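Local coordinates for protein extracellular ligand-binding receptor (Verminephrobacter eiseniae, PDB 4M88) that probably binds an amino acid outside the cytoplasmic membrane and delivers it to an ABC transporter, at residues 266-270 and 292-296; 147-151 and 205-210. All coordinates share one frame; numbering follows the deposited sequence.

The chain shows the two-lobed layout of periplasmic binding proteins, with a parallel sheet of strands in one lobe and a mixed sheet in the other. Coming from the N terminus, interaction 2 closes first: the end of strand 143-149 meets the end of strand 201-205 and the start of helix 208-220, after an excursion through helix 152-166, strand 174-180 and helix 184-195. Only later does interaction 1 close a shorter loop, joining helix 265-277 to helix 286-303. The two loops follow in series and neither nest nor cross. Their centres lie about 28 Å apart, on opposite sides of the chain's centre: interaction 2 ties strands within the mixed sheet, interaction 1 packs helix on helix.

Interaction 1: residues 266-270 and 292-296; sequences VQREF and YLSAR
This helix-helix packing contact of the two-lobed periplasmic binding fold sets Phe270 of helix 265-277 against Tyr292 of helix 286-303, and the axes of the two short segments run nearly perpendicular, 98° apart. Phe270 turns its ring edge to the face of Tyr292 in a T-shaped pair with centroids 5.5 Å apart. Its CA also sits over that face, 4.0 Å from the ring centroid, in a CH-pi contact. The Tyr292 ring reaches this place because its CG lies anti to the backbone N (chi1 174°), which carries it out toward helix 265-277. Its OH bonds to Gln34 of helix 18-37, whose amide nitrogen also holds Glu269 O, so a third helix joins the two. Without the ring and hydroxyl, as with an alanine here, a gap is likely to open beside Phe270 and Gln34 would lose its hydroxyl partner. Alongside, Val266 CG2 approaches the edge of the tyrosine ring and packs 3.6 Å from Leu293 CD2. At the more exposed border Arg296, extended from CG to NE, reaches out to form a salt bridge with Glu269, while its NE turns to Glu300. The guanidinium meets the acid edge-on, but Glu269 OE1 is approached from above the carboxylate plane. Both terminal nitrogens converge on this one oxygen: a weak bond from Arg296 NH2 to Glu269 OE1 spans 3.1 Å, whereas Arg296 NH1 donates to Glu269 OE1 at 2.7 Å and 158°.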
loop_
_atom_site.group_PDB
_atom_site.type_symbol
_atom_site.label_atom_id
_atom_site.label_comp_id
_atom_site.label_asym_id
_atom_site.label_seq_id
_atom_site.Cartn_x
_atom_site.Cartn_y
_atom_site.Cartn_z
ATOM N N VAL A 266 9.067 -8.462 -14.038
ATOM C CA VAL A 266 7.885 -8.574 -13.181
ATOM C C VAL A 266 6.735 -7.675 -13.687
ATOM O O VAL A 266 5.555 -8.017 -13.550
ATOM C CB VAL A 266 8.225 -8.312 -11.696
ATOM C CG1 VAL A 266 8.708 -6.881 -11.489
ATOM C CG2 VAL A 266 7.029 -8.637 -10.804
ATOM N N GLN A 267 7.078 -6.536 -14.282
ATOM C CA GLN A 267 6.057 -5.674 -14.874
ATOM C C GLN A 267 5.352 -6.383 -16.023
ATOM O O GLN A 267 4.126 -6.323 -16.148
ATOM C CB GLN A 267 6.668 -4.351 -15.338
ATOM C CG GLN A 267 6.999 -3.412 -14.180
ATOM C CD GLN A 267 7.958 -2.315 -14.584
ATOM O OE1 GLN A 267 8.977 -2.576 -15.222
ATOM N NE2 GLN A 267 7.635 -1.076 -14.219
ATOM N N ARG A 268 6.125 -7.069 -16.859
ATOM C CA ARG A 268 5.551 -7.753 -18.010
ATOM C C ARG A 268 4.724 -8.972 -17.594
ATOM O O ARG A 268 3.673 -9.245 -18.182
ATOM C CB ARG A 268 6.648 -8.162 -18.990
ATOM C CG ARG A 268 7.388 -6.993 -19.591
ATOM C CD ARG A 268 8.590 -7.469 -20.404
ATOM N NE ARG A 268 9.735 -6.605 -20.143
ATOM C CZ ARG A 268 10.915 -7.022 -19.700
ATOM N NH1 ARG A 268 11.137 -8.311 -19.490
ATOM N NH2 ARG A 268 11.881 -6.144 -19.484
ATOM N N GLU A 269 5.200 -9.696 -16.584
ATOM C CA GLU A 269 4.472 -10.851 -16.053
ATOM C C GLU A 269 3.156 -10.444 -15.378
ATOM O O GLU A 269 2.136 -11.124 -15.521
ATOM C CB GLU A 269 5.366 -11.638 -15.085
ATOM C CG GLU A 269 6.546 -12.301 -15.802
ATOM C CD GLU A 269 7.617 -12.837 -14.868
ATOM O OE1 GLU A 269 7.728 -12.351 -13.720
ATOM O OE2 GLU A 269 8.360 -13.744 -15.303
ATOM N N PHE A 270 3.188 -9.341 -14.637
ATOM C CA PHE A 270 1.984 -8.778 -14.061
ATOM C C PHE A 270 1.018 -8.387 -15.179
ATOM O O PHE A 270 -0.154 -8.726 -15.138
ATOM C CB PHE A 270 2.337 -7.559 -13.205
ATOM C CG PHE A 270 1.172 -6.642 -12.937
ATOM C CD1 PHE A 270 0.139 -7.034 -12.090
ATOM C CD2 PHE A 270 1.127 -5.374 -13.512
ATOM C CE1 PHE A 270 -0.940 -6.183 -11.837
ATOM C CE2 PHE A 270 0.059 -4.520 -13.266
ATOM C CZ PHE A 270 -0.977 -4.925 -12.424
ATOM N N TYR A 292 -1.045 -8.507 -6.779
ATOM C CA TYR A 292 -0.316 -9.508 -7.545
ATOM C C TYR A 292 0.985 -9.909 -6.838
ATOM O O TYR A 292 1.280 -11.096 -6.690
ATOM C CB TYR A 292 -0.056 -8.974 -8.950
ATOM C CG TYR A 292 0.822 -9.862 -9.810
ATOM C CD1 TYR A 292 0.265 -10.844 -10.609
ATOM C CD2 TYR A 292 2.211 -9.716 -9.807
ATOM C CE1 TYR A 292 1.062 -11.659 -11.405
ATOM C CE2 TYR A 292 3.022 -10.526 -10.595
ATOM C CZ TYR A 292 2.441 -11.501 -11.380
ATOM O OH TYR A 292 3.234 -12.307 -12.159
ATOM N N LEU A 293 1.756 -8.926 -6.389
ATOM C CA LEU A 293 3.045 -9.218 -5.746
ATOM C C LEU A 293 2.874 -9.858 -4.370
ATOM O O LEU A 293 3.709 -10.669 -3.941
ATOM C CB LEU A 293 3.905 -7.953 -5.639
ATOM C CG LEU A 293 4.475 -7.469 -6.976
ATOM C CD1 LEU A 293 5.165 -6.115 -6.856
ATOM C CD2 LEU A 293 5.436 -8.498 -7.560
ATOM N N SER A 294 1.800 -9.498 -3.677
ATOM C CA SER A 294 1.565 -10.062 -2.357
ATOM C C SER A 294 1.260 -11.545 -2.511
ATOM O O SER A 294 1.805 -12.380 -1.783
ATOM C CB SER A 294 0.439 -9.330 -1.632
ATOM O OG SER A 294 0.804 -7.988 -1.373
ATOM N N ALA A 295 0.403 -11.868 -3.468
ATOM C CA ALA A 295 0.062 -13.257 -3.753
ATOM C C ALA A 295 1.267 -14.001 -4.319
ATOM O O ALA A 295 1.529 -15.145 -3.949
ATOM C CB ALA A 295 -1.130 -13.335 -4.710
ATOM N N ARG A 296 2.015 -13.362 -5.213
ATOM C CA ARG A 296 3.163 -14.027 -5.805
ATOM C C ARG A 296 4.265 -14.337 -4.783
ATOM O O ARG A 296 4.986 -15.322 -4.914
ATOM C CB ARG A 296 3.734 -13.215 -6.963
ATOM C CG ARG A 296 4.861 -13.939 -7.668
ATOM C CD ARG A 296 5.101 -13.392 -9.062
ATOM N NE ARG A 296 6.288 -13.998 -9.647
ATOM C CZ ARG A 296 6.805 -13.634 -10.813
ATOM N NH1 ARG A 296 6.220 -12.669 -11.518
ATOM N NH2 ARG A 296 7.905 -14.231 -11.263
#

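Interaction 2: residues 147-151 and 205-210; sequences LYQDL and IGPPPF
Parallel strand pairing passes here into strand-to-helix packing, at the C-terminal ends of neighbouring strands 143-149 and 201-205 in the mixed sheet of one lobe of this periplasmic binding fold. Tyr148 and Ile205 are the bridged pair. Ile205 N donates to Leu147 O at 2.8 Å, and Gln149 N donates to Ile205 O at 3.1 Å, so Ile205 is gripped on both sides of Tyr148. The CB atoms of Tyr148 and Ile205 touch on the sheet face that packs against helix 152-166. Beyond the bridge the second chain passes through Gly206 into helix 208-220, with Pro207 at its N-cap position. A CB on Gly206 would run into Phe210 CD2 and the preceding carbonyl, so these backbone angles call for glycine. Phe210 returns from the first turn of the helix to lie against the other strand: its CG is anti to the backbone N (chi1 -180°), directing the ring back toward Leu147 and Gln149. Leu147 CG meets Phe210 CZ at 4.1 Å, and Leu187 of helix 184-195 touches both residues. Farther out, Leu151 CD2 packs on Pro207 CG. The extended Gln149 chain brings OE1 to 3.2 Å from Pro207 CD, with the amide plane turned 42° from the phenylalanine ring. In a CH-pi contact, Gln149 CB sits over the centre of that ring, 3.5 Å from the Phe210 centroid.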
loop_
_atom_site.group_PDB
_atom_site.type_symbol
_atom_site.label_atom_id
_atom_site.label_comp_id
_atom_site.label_asym_id
_atom_site.label_seq_id
_atom_site.Cartn_x
_atom_site.Cartn_y
_atom_site.Cartn_z
ATOM N N LEU A 147 -1.079 17.910 5.308
ATOM C CA LEU A 147 -2.518 17.770 5.547
ATOM C C LEU A 147 -2.769 16.316 5.897
ATOM O O LEU A 147 -2.443 15.440 5.101
ATOM C CB LEU A 147 -3.294 18.130 4.288
ATOM C CG LEU A 147 -4.809 17.881 4.312
ATOM C CD1 LEU A 147 -5.466 18.742 5.393
ATOM C CD2 LEU A 147 -5.435 18.185 2.953
ATOM N N TYR A 148 -3.319 16.025 7.080
ATOM C CA TYR A 148 -3.503 14.612 7.440
ATOM C C TYR A 148 -4.860 14.340 8.074
ATOM O O TYR A 148 -5.428 15.201 8.732
ATOM C CB TYR A 148 -2.358 14.108 8.337
ATOM C CG TYR A 148 -2.365 14.673 9.736
ATOM C CD1 TYR A 148 -2.831 13.913 10.803
ATOM C CD2 TYR A 148 -1.908 15.958 9.990
ATOM C CE1 TYR A 148 -2.849 14.412 12.082
ATOM C CE2 TYR A 148 -1.920 16.473 11.280
ATOM C CZ TYR A 148 -2.388 15.680 12.317
ATOM O OH TYR A 148 -2.413 16.156 13.606
ATOM N N GLN A 149 -5.393 13.146 7.850
ATOM C CA GLN A 149 -6.711 12.842 8.402
ATOM C C GLN A 149 -6.572 12.479 9.871
ATOM O O GLN A 149 -5.611 11.814 10.265
ATOM C CB GLN A 149 -7.404 11.707 7.649
ATOM C CG GLN A 149 -8.852 11.477 8.126
ATOM C CD GLN A 149 -9.552 10.341 7.411
ATOM O OE1 GLN A 149 -9.292 10.072 6.242
ATOM N NE2 GLN A 149 -10.448 9.664 8.118
ATOM N N ASP A 150 -7.548 12.917 10.663
ATOM C CA ASP A 150 -7.592 12.663 12.098
ATOM C C ASP A 150 -7.979 11.211 12.364
ATOM O O ASP A 150 -9.134 10.897 12.670
ATOM C CB ASP A 150 -8.573 13.627 12.768
ATOM C CG ASP A 150 -8.543 13.538 14.279
ATOM O OD1 ASP A 150 -7.642 12.863 14.823
ATOM O OD2 ASP A 150 -9.416 14.156 14.920
ATOM N N LEU A 151 -6.988 10.340 12.235
ATOM C CA LEU A 151 -7.135 8.901 12.382
ATOM C C LEU A 151 -5.837 8.475 13.056
ATOM O O LEU A 151 -4.826 9.157 12.897
ATOM C CB LEU A 151 -7.196 8.286 10.989
ATOM C CG LEU A 151 -7.923 6.972 10.777
ATOM C CD1 LEU A 151 -9.360 7.149 11.213
ATOM C CD2 LEU A 151 -7.839 6.560 9.315
ATOM N N ILE A 205 -1.595 13.057 3.812
ATOM C CA ILE A 205 -1.490 11.740 4.452
ATOM C C ILE A 205 -2.849 11.247 4.910
ATOM O O ILE A 205 -3.543 11.936 5.653
ATOM C CB ILE A 205 -0.547 11.799 5.679
ATOM C CG1 ILE A 205 0.885 12.108 5.229
ATOM C CG2 ILE A 205 -0.583 10.498 6.471
ATOM C CD1 ILE A 205 1.923 12.051 6.356
ATOM N N GLY A 206 -3.239 10.055 4.474
ATOM C CA GLY A 206 -4.520 9.513 4.883
ATOM C C GLY A 206 -4.931 8.363 3.994
ATOM O O GLY A 206 -4.185 7.983 3.085
ATOM N N PRO A 207 -6.119 7.796 4.253
ATOM C CA PRO A 207 -6.646 6.726 3.404
ATOM C C PRO A 207 -6.873 7.275 2.010
ATOM O O PRO A 207 -7.047 8.489 1.856
ATOM C CB PRO A 207 -7.988 6.383 4.059
ATOM C CG PRO A 207 -7.866 6.866 5.469
ATOM C CD PRO A 207 -6.996 8.084 5.399
ATOM N N PRO A 208 -6.876 6.396 0.999
ATOM C CA PRO A 208 -7.035 6.803 -0.397
ATOM C C PRO A 208 -8.123 7.849 -0.707
ATOM O O PRO A 208 -7.810 8.800 -1.424
ATOM C CB PRO A 208 -7.317 5.481 -1.109
ATOM C CG PRO A 208 -6.562 4.488 -0.320
ATOM C CD PRO A 208 -6.665 4.943 1.121
ATOM N N PRO A 209 -9.366 7.692 -0.196
ATOM C CA PRO A 209 -10.335 8.731 -0.582
ATOM C C PRO A 209 -10.004 10.107 0.020
ATOM O O PRO A 209 -10.352 11.130 -0.575
ATOM C CB PRO A 209 -11.667 8.202 -0.035
ATOM C CG PRO A 209 -11.287 7.284 1.092
ATOM C CD PRO A 209 -9.958 6.681 0.703
ATOM N N PHE A 210 -9.337 10.122 1.172
ATOM C CA PHE A 210 -8.906 11.369 1.794
ATOM C C PHE A 210 -7.806 12.037 0.974
ATOM O O PHE A 210 -7.750 13.256 0.875
ATOM C CB PHE A 210 -8.412 11.111 3.222
ATOM C CG PHE A 210 -7.952 12.352 3.938
ATOM C CD1 PHE A 210 -8.845 13.099 4.698
ATOM C CD2 PHE A 210 -6.620 12.757 3.877
ATOM C CE1 PHE A 210 -8.421 14.243 5.367
ATOM C CE2 PHE A 210 -6.187 13.906 4.539
ATOM C CZ PHE A 210 -7.086 14.648 5.288
#